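Local coordinates for protein fatty acid CoA ligase (Marinactinospora thermotolerans, PDB 6SQ8) that belongs to the AMP-binding (ANL) enzymes, with a large N-terminal family region followed by a smaller C-terminal one, and binds adenosine monophosphate, at residues L31-Q34 against V35-L38; D183-V186 against S187-R191; P276-P279 against S280-A283. One frame throughout, in Å; residues are numbered along the deposited sequence.

Contact 1 (L31-Q34 against V35-L38); sequences LRHQ and VRLL
Q34 overlaps L38 one helical turn further along helix 28-44, the two side chains crossing obliquely so that the amide end of the first lies against a methyl of the second. The bend at chi2 (-87°) turns the amide forward toward L38, and its OE1 lies 3.2 Å from CD1 of L38, a van der Waals neighbour and not a bonding partner. Both are buried, with L136, W61 and R62 touching Q34 and helix 61-72 reaching L38. The flexible chain of a glutamine suits this place because it can bring its amide beside the branched leucine.

On the outer side, R36 runs extended back toward the preceding turn, its CG anti to the carbonyl carbon. One face of its guanidinium lies over the backbone between R32 and H33, with NH1 3.6 Å from CA of H33 and NH2 3.9 Å from CB of R32. R32 leads away instead, and its NH2 is hydrogen-bonded to the carbonyl of I14; its NH1 is 5.9 Å from R36 NH2, not in contact. Next to them H33 meets L37 in an oblique approach, CE1 of the imidazole 3.7 Å from the CD1 methyl. V35 has its CG2 near the carbonyl of L31 and its side chain against M11 and L146.

Regular helix bonds carry the frame: V35 N to L31 O, R36 N to R32 O, L37 N to H33 O at 3.0 Å and L38 N to Q34 O at 2.9 Å. No side chain of one segment is hydrogen-bonded to the other. Cohesion here thus rests on main-chain hydrogen bonds and van der Waals contact, with L31, V35, L38 and the amide of Q34 on the buried side and R32, H33 and R36 toward the outside.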
ATOM      1  N   LEU A  31     -15.440  16.312  13.861  1.00 31.83           N
ATOM      2  CA  LEU A  31     -14.315  15.372  13.876  1.00 33.65           C
ATOM      3  C   LEU A  31     -13.298  15.803  14.940  1.00 33.44           C
ATOM      4  O   LEU A  31     -12.791  14.964  15.709  1.00 31.57           O
ATOM      5  CB  LEU A  31     -13.677  15.303  12.487  1.00 32.48           C
ATOM      6  CG  LEU A  31     -12.375  14.502  12.400  1.00 31.16           C
ATOM      7  CD1 LEU A  31     -12.581  13.045  12.780  1.00 30.25           C
ATOM      8  CD2 LEU A  31     -11.762  14.623  11.014  1.00 33.30           C
ATOM      9  N   ARG A  32     -13.000  17.110  14.970  1.00 35.40           N
ATOM     10  CA  ARG A  32     -12.086  17.688  15.962  1.00 37.30           C
ATOM     11  C   ARG A  32     -12.565  17.292  17.363  1.00 37.84           C
ATOM     12  O   ARG A  32     -11.774  16.771  18.172  1.00 36.53           O
ATOM     13  CB  ARG A  32     -12.017  19.212  15.824  1.00 36.08           C
ATOM     14  CG  ARG A  32     -11.196  19.727  14.654  1.00 36.58           C
ATOM     15  CD  ARG A  32     -11.551  21.185  14.377  1.00 39.19           C
ATOM     16  NE  ARG A  32     -10.839  21.789  13.256  1.00 42.05           N
ATOM     17  CZ  ARG A  32      -9.525  22.027  13.242  1.00 45.68           C
ATOM     18  NH1 ARG A  32      -8.799  21.778  14.323  1.00 47.73           N
ATOM     19  NH2 ARG A  32      -8.935  22.476  12.141  1.00 40.26           N
ATOM     20  N   HIS A  33     -13.873  17.490  17.600  1.00 38.52           N
ATOM     21  CA  HIS A  33     -14.525  17.132  18.846  1.00 38.63           C
ATOM     22  C   HIS A  33     -14.258  15.651  19.196  1.00 36.90           C
ATOM     23  O   HIS A  33     -13.928  15.327  20.343  1.00 37.07           O
ATOM     24  CB  HIS A  33     -16.026  17.478  18.781  1.00 43.19           C
ATOM     25  CG  HIS A  33     -16.775  17.080  20.017  1.00 52.35           C
ATOM     26  ND1 HIS A  33     -17.262  15.787  20.219  1.00 54.51           N
ATOM     27  CD2 HIS A  33     -17.097  17.780  21.134  1.00 54.38           C
ATOM     28  CE1 HIS A  33     -17.855  15.723  21.397  1.00 54.94           C
ATOM     29  NE2 HIS A  33     -17.762  16.930  21.978  1.00 52.39           N
ATOM     30  N   GLN A  34     -14.390  14.757  18.209  1.00 35.67           N
ATOM     31  CA  GLN A  34     -14.229  13.314  18.440  1.00 34.89           C
ATOM     32  C   GLN A  34     -12.783  12.966  18.804  1.00 36.33           C
ATOM     33  O   GLN A  34     -12.545  12.043  19.573  1.00 32.74           O
ATOM     34  CB  GLN A  34     -14.700  12.516  17.228  1.00 35.52           C
ATOM     35  CG  GLN A  34     -16.043  11.860  17.496  1.00 36.50           C
ATOM     36  CD  GLN A  34     -15.919  10.508  18.149  1.00 35.29           C
ATOM     37  OE1 GLN A  34     -14.886   9.846  18.083  1.00 32.37           O
ATOM     38  NE2 GLN A  34     -16.995  10.074  18.779  1.00 37.98           N
ATOM     39  N   VAL A  35     -11.824  13.697  18.236  1.00 41.06           N
ATOM     40  CA  VAL A  35     -10.431  13.447  18.533  1.00 43.68           C
ATOM     41  C   VAL A  35     -10.187  13.790  20.006  1.00 41.97           C
ATOM     42  O   VAL A  35      -9.538  13.019  20.730  1.00 40.75           O
ATOM     43  CB  VAL A  35      -9.488  14.230  17.602  1.00 44.39           C
ATOM     44  CG1 VAL A  35      -8.031  14.036  18.006  1.00 44.58           C
ATOM     45  CG2 VAL A  35      -9.687  13.835  16.147  1.00 42.48           C
ATOM     46  N   ARG A  36     -10.715  14.946  20.423  1.00 39.91           N
ATOM     47  CA  ARG A  36     -10.561  15.441  21.789  1.00 40.88           C
ATOM     48  C   ARG A  36     -11.138  14.403  22.764  1.00 41.27           C
ATOM     49  O   ARG A  36     -10.483  14.001  23.744  1.00 45.79           O
ATOM     50  CB  ARG A  36     -11.289  16.776  21.967  1.00 40.01           C
ATOM     51  CG  ARG A  36     -10.750  17.943  21.159  1.00 40.28           C
ATOM     52  CD  ARG A  36     -11.531  19.192  21.497  1.00 41.90           C
ATOM     53  NE  ARG A  36     -11.512  20.146  20.405  1.00 44.70           N
ATOM     54  CZ  ARG A  36     -12.589  20.694  19.859  1.00 45.46           C
ATOM     55  NH1 ARG A  36     -13.785  20.355  20.311  1.00 45.36           N
ATOM     56  NH2 ARG A  36     -12.467  21.612  18.902  1.00 38.79           N
ATOM     57  N   LEU A  37     -12.360  13.964  22.453  1.00 41.02           N
ATOM     58  CA  LEU A  37     -13.092  12.986  23.232  1.00 42.57           C
ATOM     59  C   LEU A  37     -12.278  11.696  23.397  1.00 41.29           C
ATOM     60  O   LEU A  37     -12.026  11.246  24.511  1.00 39.44           O
ATOM     61  CB  LEU A  37     -14.418  12.719  22.515  1.00 47.52           C
ATOM     62  CG  LEU A  37     -15.492  12.024  23.359  1.00 48.43           C
ATOM     63  CD1 LEU A  37     -16.875  12.542  22.976  1.00 51.35           C
ATOM     64  CD2 LEU A  37     -15.420  10.507  23.231  1.00 46.34           C
ATOM     65  N   LEU A  38     -11.868  11.110  22.270  1.00 44.02           N
ATOM     66  CA  LEU A  38     -11.168   9.843  22.264  1.00 45.40           C
ATOM     67  C   LEU A  38      -9.804   9.997  22.940  1.00 46.03           C
ATOM     68  O   LEU A  38      -9.349   9.082  23.626  1.00 51.59           O
ATOM     69  CB  LEU A  38     -10.990   9.389  20.814  1.00 45.87           C
ATOM     70  CG  LEU A  38     -12.254   8.971  20.084  1.00 45.49           C
ATOM     71  CD1 LEU A  38     -11.962   8.699  18.637  1.00 45.93           C
ATOM     72  CD2 LEU A  38     -12.822   7.724  20.697  1.00 47.71           C
TER

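Contact 2 (D183-V186 against S187-R191); sequences DAAV and SMYGR
This is a local contact along the last turns of helix 175-189, where A185 and Y189 meet one turn apart and the helix then gives way to a loop at G190. The aromatic side chain runs back along the helix: with CG anti to the carbonyl carbon (chi1 -59°), the ring lies alongside A185, its CD2 3.9 Å from the alanine CB. The small methyl suits the place, because it leaves room for a broad ring close to the backbone. The ring also passes the carbonyl oxygen of A185 obliquely, and that same oxygen accepts the amide of Y189 at 2.8 Å.

M188 sits on another side of the turn. A bend at chi3 (-77°) turns its terminal methyl back, bringing CE to 3.9 Å from CA of A185. Its flexible chain packs on M294, F304 and A307 of the neighbouring strands, while A185 touches C212 of helix 205-215.

Helix 175-189 terminates at a glycine with positive phi. G190 is the first residue to leave helical angles, and its phi of 101° belongs to a conformation readily open to glycine, which has no side chain to meet the preceding carbonyl. Its amide still reaches V186 O at 3.1 Å. The last carbonyls, left without helical partners, are taken by H242 (Y189 O) and W194 (G190 O).

At the solvent side S187 adds a weak hydrogen bond from OG to A184 O, 3.2 Å long, beside the stronger main-chain bond from S187 N to D183 O. D183 itself turns away to a salt bridge with R9, an acidic residue fitting for an exposed position.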
ATOM      1  N   ASP A 183       3.989  16.101   2.589  1.00 27.04           N
ATOM      2  CA  ASP A 183       4.659  16.960   1.596  1.00 27.92           C
ATOM      3  C   ASP A 183       4.795  16.203   0.262  1.00 27.12           C
ATOM      4  O   ASP A 183       4.572  16.773  -0.815  1.00 25.30           O
ATOM      5  CB  ASP A 183       5.987  17.481   2.135  1.00 27.76           C
ATOM      6  CG  ASP A 183       5.838  18.363   3.369  1.00 29.01           C
ATOM      7  OD1 ASP A 183       5.119  19.370   3.284  1.00 25.63           O
ATOM      8  OD2 ASP A 183       6.467  18.026   4.414  1.00 34.08           O
ATOM      9  N   ALA A 184       5.157  14.920   0.358  1.00 24.95           N
ATOM     10  CA  ALA A 184       5.197  14.018  -0.780  1.00 24.16           C
ATOM     11  C   ALA A 184       3.818  13.929  -1.439  1.00 22.55           C
ATOM     12  O   ALA A 184       3.694  14.145  -2.657  1.00 19.53           O
ATOM     13  CB  ALA A 184       5.681  12.669  -0.329  1.00 24.59           C
ATOM     14  N   ALA A 185       2.786  13.670  -0.629  1.00 21.64           N
ATOM     15  CA  ALA A 185       1.412  13.571  -1.140  1.00 22.15           C
ATOM     16  C   ALA A 185       1.049  14.837  -1.923  1.00 22.84           C
ATOM     17  O   ALA A 185       0.473  14.749  -2.984  1.00 23.89           O
ATOM     18  CB  ALA A 185       0.431  13.328  -0.010  1.00 22.00           C
ATOM     19  N   VAL A 186       1.384  16.009  -1.382  1.00 24.38           N
ATOM     20  CA  VAL A 186       1.072  17.297  -2.039  1.00 26.41           C
ATOM     21  C   VAL A 186       1.816  17.366  -3.371  1.00 25.92           C
ATOM     22  O   VAL A 186       1.305  17.839  -4.362  1.00 26.73           O
ATOM     23  CB  VAL A 186       1.422  18.515  -1.152  1.00 25.88           C
ATOM     24  CG1 VAL A 186       1.329  19.833  -1.914  1.00 23.80           C
ATOM     25  CG2 VAL A 186       0.554  18.565   0.091  1.00 25.27           C
ATOM     26  N   SER A 187       3.056  16.910  -3.360  1.00 27.83           N
ATOM     27  CA  SER A 187       3.899  17.021  -4.525  1.00 29.80           C
ATOM     28  C   SER A 187       3.361  16.110  -5.639  1.00 29.08           C
ATOM     29  O   SER A 187       3.394  16.492  -6.784  1.00 33.18           O
ATOM     30  CB  SER A 187       5.343  16.821  -4.153  1.00 31.63           C
ATOM     31  OG  SER A 187       5.882  15.589  -4.576  1.00 41.49           O
ATOM     32  N   MET A 188       2.783  14.961  -5.287  1.00 27.08           N
ATOM     33  CA  MET A 188       2.190  14.007  -6.244  1.00 24.79           C
ATOM     34  C   MET A 188       0.791  14.457  -6.685  1.00 23.68           C
ATOM     35  O   MET A 188       0.481  14.339  -7.848  1.00 24.62           O
ATOM     36  CB  MET A 188       2.027  12.621  -5.613  1.00 23.68           C
ATOM     37  CG  MET A 188       3.293  11.955  -5.268  1.00 23.48           C
ATOM     38  SD  MET A 188       3.039  10.229  -4.768  1.00 24.36           S
ATOM     39  CE  MET A 188       2.434  10.397  -3.105  1.00 23.86           C
ATOM     40  N   TYR A 189      -0.051  14.871  -5.733  1.00 23.32           N
ATOM     41  CA  TYR A 189      -1.510  14.880  -5.892  1.00 23.93           C
ATOM     42  C   TYR A 189      -2.073  16.276  -6.203  1.00 27.40           C
ATOM     43  O   TYR A 189      -3.252  16.405  -6.541  1.00 26.26           O
ATOM     44  CB  TYR A 189      -2.198  14.318  -4.649  1.00 23.16           C
ATOM     45  CG  TYR A 189      -1.815  12.907  -4.271  1.00 24.33           C
ATOM     46  CD1 TYR A 189      -1.306  12.008  -5.197  1.00 24.45           C
ATOM     47  CD2 TYR A 189      -1.984  12.461  -2.972  1.00 23.82           C
ATOM     48  CE1 TYR A 189      -0.942  10.722  -4.833  1.00 24.26           C
ATOM     49  CE2 TYR A 189      -1.624  11.179  -2.598  1.00 24.66           C
ATOM     50  CZ  TYR A 189      -1.108  10.304  -3.530  1.00 24.81           C
ATOM     51  OH  TYR A 189      -0.762   9.044  -3.142  1.00 26.64           O
ATOM     52  N   GLY A 190      -1.241  17.320  -6.119  1.00 30.74           N
ATOM     53  CA  GLY A 190      -1.690  18.709  -6.273  1.00 32.78           C
ATOM     54  C   GLY A 190      -1.841  19.389  -4.919  1.00 37.12           C
ATOM     55  O   GLY A 190      -1.789  18.749  -3.869  1.00 38.67           O
ATOM     56  N   ARG A 191      -1.959  20.718  -4.925  1.00 40.91           N
ATOM     57  CA  ARG A 191      -2.438  21.439  -3.742  1.00 44.40           C
ATOM     58  C   ARG A 191      -3.909  21.032  -3.571  1.00 43.74           C
ATOM     59  O   ARG A 191      -4.658  20.760  -4.566  1.00 38.34           O
ATOM     60  CB  ARG A 191      -2.319  22.967  -3.840  1.00 47.58           C
ATOM     61  CG  ARG A 191      -0.948  23.517  -4.211  1.00 49.35           C
ATOM     62  CD  ARG A 191      -0.150  24.016  -3.027  1.00 49.18           C
ATOM     63  NE  ARG A 191       1.160  24.519  -3.426  1.00 48.01           N
ATOM     64  CZ  ARG A 191       1.414  25.772  -3.793  1.00 44.06           C
ATOM     65  NH1 ARG A 191       0.419  26.616  -4.008  1.00 38.05           N
ATOM     66  NH2 ARG A 191       2.669  26.175  -3.924  1.00 42.48           N
TER

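Contact 3 (P276-P279 against S280-A283); sequences PAVP and SRVA. With AMP (adenosine monophosphate), chain G.
A wall of the adenosine monophosphate pocket runs here directly into the start of helix 279-289, and A277 and V282 make the side-chain join: CB of the alanine lies 3.7 Å from CG2 of the valine, in a small apolar patch beside Y251 and Y272. Just upstream P276 reaches the nucleotide, its CA 3.6 Å from C2 of the adenine.

V278 holds the N-cap position of the helix, its amide bound to the hydroxyl of Y251, and its carbonyl oxygen serves two donors. V282 N approaches it almost straight on at 3.0 Å, while R281 N comes in well above the carbonyl plane at 2.9 Å. A valine offers no capping side chain. Proline suits the next place, P279, since the amide of the first helical residue has no carbonyl partner within the helix and proline costs no bond there; its own carbonyl accepts A283 N at 2.9 Å.

V278 has its CG1 anti to the backbone N (chi1 173°), which sets this methyl 3.7 Å from OG of S280 and 3.9 Å from CB of R281. The polar ends of those two residues are held by other helices: S280 OG is hydrogen-bonded to the carbonyl of T417 in helix 409-418, and the long bent chain of R281 ends in a salt bridge with E255 of helix 247-255.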
ATOM      1  N   PRO A 276       2.625  -4.980  -8.787  1.00 29.63           N
ATOM      2  CA  PRO A 276       3.126  -4.740 -10.137  1.00 29.80           C
ATOM      3  C   PRO A 276       1.929  -4.574 -11.083  1.00 26.38           C
ATOM      4  O   PRO A 276       0.923  -5.266 -10.942  1.00 24.37           O
ATOM      5  CB  PRO A 276       3.974  -5.976 -10.476  1.00 30.33           C
ATOM      6  CG  PRO A 276       4.182  -6.672  -9.142  1.00 29.27           C
ATOM      7  CD  PRO A 276       2.951  -6.336  -8.322  1.00 28.47           C
ATOM      8  N   ALA A 277       2.057  -3.615 -12.004  1.00 24.85           N
ATOM      9  CA  ALA A 277       0.999  -3.267 -12.922  1.00 23.87           C
ATOM     10  C   ALA A 277       1.200  -4.059 -14.212  1.00 23.70           C
ATOM     11  O   ALA A 277       2.323  -4.355 -14.593  1.00 29.31           O
ATOM     12  CB  ALA A 277       0.998  -1.783 -13.164  1.00 23.49           C
ATOM     13  N   VAL A 278       0.096  -4.416 -14.858  1.00 21.54           N
ATOM     14  CA  VAL A 278       0.115  -5.048 -16.155  1.00 19.80           C
ATOM     15  C   VAL A 278       0.103  -3.946 -17.208  1.00 18.06           C
ATOM     16  O   VAL A 278      -0.916  -3.284 -17.398  1.00 18.26           O
ATOM     17  CB  VAL A 278      -1.079  -6.006 -16.293  1.00 20.25           C
ATOM     18  CG1 VAL A 278      -1.217  -6.576 -17.685  1.00 20.70           C
ATOM     19  CG2 VAL A 278      -0.978  -7.137 -15.297  1.00 21.91           C
ATOM     20  N   PRO A 279       1.239  -3.687 -17.888  1.00 16.85           N
ATOM     21  CA  PRO A 279       1.360  -2.547 -18.801  1.00 16.77           C
ATOM     22  C   PRO A 279       0.220  -2.368 -19.800  1.00 17.55           C
ATOM     23  O   PRO A 279      -0.222  -1.259 -20.011  1.00 19.90           O
ATOM     24  CB  PRO A 279       2.668  -2.826 -19.543  1.00 16.23           C
ATOM     25  CG  PRO A 279       3.494  -3.533 -18.499  1.00 16.37           C
ATOM     26  CD  PRO A 279       2.504  -4.422 -17.766  1.00 16.62           C
ATOM     27  N   SER A 280      -0.242  -3.468 -20.385  1.00 20.06           N
ATOM     28  CA  SER A 280      -1.275  -3.432 -21.425  1.00 20.60           C
ATOM     29  C   SER A 280      -2.613  -3.005 -20.812  1.00 21.58           C
ATOM     30  O   SER A 280      -3.429  -2.357 -21.480  1.00 22.22           O
ATOM     31  CB  SER A 280      -1.391  -4.757 -22.147  1.00 19.86           C
ATOM     32  OG  SER A 280      -1.775  -5.796 -21.256  1.00 18.95           O
ATOM     33  N   ARG A 281      -2.832  -3.367 -19.543  1.00 22.44           N
ATOM     34  CA  ARG A 281      -4.096  -3.104 -18.875  1.00 24.18           C
ATOM     35  C   ARG A 281      -4.107  -1.639 -18.406  1.00 22.63           C
ATOM     36  O   ARG A 281      -5.160  -0.984 -18.369  1.00 20.40           O
ATOM     37  CB  ARG A 281      -4.317  -4.147 -17.777  1.00 27.27           C
ATOM     38  CG  ARG A 281      -5.698  -4.780 -17.855  1.00 32.34           C
ATOM     39  CD  ARG A 281      -5.697  -6.294 -17.942  1.00 35.16           C
ATOM     40  NE  ARG A 281      -6.024  -7.025 -16.700  1.00 41.30           N
ATOM     41  CZ  ARG A 281      -7.268  -7.305 -16.231  1.00 39.89           C
ATOM     42  NH1 ARG A 281      -8.338  -6.704 -16.734  1.00 37.58           N
ATOM     43  NH2 ARG A 281      -7.419  -8.184 -15.251  1.00 33.56           N
ATOM     44  N   VAL A 282      -2.913  -1.134 -18.074  1.00 21.74           N
ATOM     45  CA  VAL A 282      -2.695   0.245 -17.695  1.00 20.85           C
ATOM     46  C   VAL A 282      -2.920   1.124 -18.924  1.00 21.24           C
ATOM     47  O   VAL A 282      -3.637   2.123 -18.855  1.00 20.45           O
ATOM     48  CB  VAL A 282      -1.284   0.433 -17.113  1.00 21.66           C
ATOM     49  CG1 VAL A 282      -0.854   1.901 -17.044  1.00 22.78           C
ATOM     50  CG2 VAL A 282      -1.164  -0.240 -15.756  1.00 21.29           C
ATOM     51  N   ALA A 283      -2.308   0.740 -20.049  1.00 21.48           N
ATOM     52  CA  ALA A 283      -2.476   1.471 -21.307  1.00 21.01           C
ATOM     53  C   ALA A 283      -3.977   1.619 -21.611  1.00 20.35           C
ATOM     54  O   ALA A 283      -4.435   2.688 -22.000  1.00 19.58           O
ATOM     55  CB  ALA A 283      -1.732   0.782 -22.433  1.00 18.90           C
TER
HETATM   56  P   AMP G 502       5.564  -4.569   1.020  1.00 81.95           P
HETATM   57  O1P AMP G 502       5.448  -3.205   1.637  1.00 88.60           O
HETATM   58  O2P AMP G 502       6.874  -5.305   1.336  1.00 88.37           O
HETATM   59  O3P AMP G 502       4.310  -5.378   1.274  1.00 78.45           O
HETATM   60  O5' AMP G 502       5.552  -4.244  -0.588  1.00 79.48           O
HETATM   61  C5' AMP G 502       6.624  -3.659  -1.354  1.00 74.82           C
HETATM   62  C4' AMP G 502       6.777  -4.300  -2.730  1.00 71.40           C
HETATM   63  O4' AMP G 502       5.592  -4.236  -3.510  1.00 78.46           O
HETATM   64  C3' AMP G 502       7.797  -3.583  -3.568  1.00 69.07           C
HETATM   65  O3' AMP G 502       9.007  -4.240  -3.316  1.00 74.84           O
HETATM   66  C2' AMP G 502       7.348  -3.690  -5.023  1.00 75.08           C
HETATM   67  O2' AMP G 502       7.914  -4.757  -5.819  1.00 69.99           O
HETATM   68  C1' AMP G 502       5.850  -3.903  -4.884  1.00 76.99           C
HETATM   69  N9  AMP G 502       5.154  -2.657  -5.299  1.00 68.52           N
HETATM   70  C8  AMP G 502       4.531  -1.747  -4.514  1.00 63.64           C
HETATM   71  N7  AMP G 502       4.017  -0.739  -5.269  1.00 63.29           N
HETATM   72  C5  AMP G 502       4.323  -1.006  -6.559  1.00 65.57           C
HETATM   73  C6  AMP G 502       4.099  -0.360  -7.875  1.00 60.36           C
HETATM   74  N6  AMP G 502       3.418   0.787  -7.980  1.00 60.22           N
HETATM   75  N1  AMP G 502       4.590  -0.979  -8.965  1.00 63.23           N
HETATM   76  C2  AMP G 502       5.279  -2.151  -8.874  1.00 65.82           C
HETATM   77  N3  AMP G 502       5.534  -2.800  -7.716  1.00 59.40           N
HETATM   78  C4  AMP G 502       5.078  -2.277  -6.561  1.00 64.05           C

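The three contacts follow one another along the chain within one AMP-binding family region, and none touches another. Contact 1 is the outlying one: its centre is 26 Å from that of contact 2 and 42 Å from that of contact 3, which lies on the opposite side of the chain's centre. Contacts 2 and 3 are 24 Å apart between centres, about 15 Å between nearest atoms, and both border the ligand region. The side chain of Y189 is about 6 Å from 1-ethanoyl-9H-pyrido[3,4-b]indole-3-carboxylic acid, whereas contact 3 supplies P276 to the nucleotide pocket. N296, weakly hydrogen-bonded to Y189 and bonded through its carbonyl to adenosine monophosphate, relates contact 2 to the nucleotide that P276 also touches.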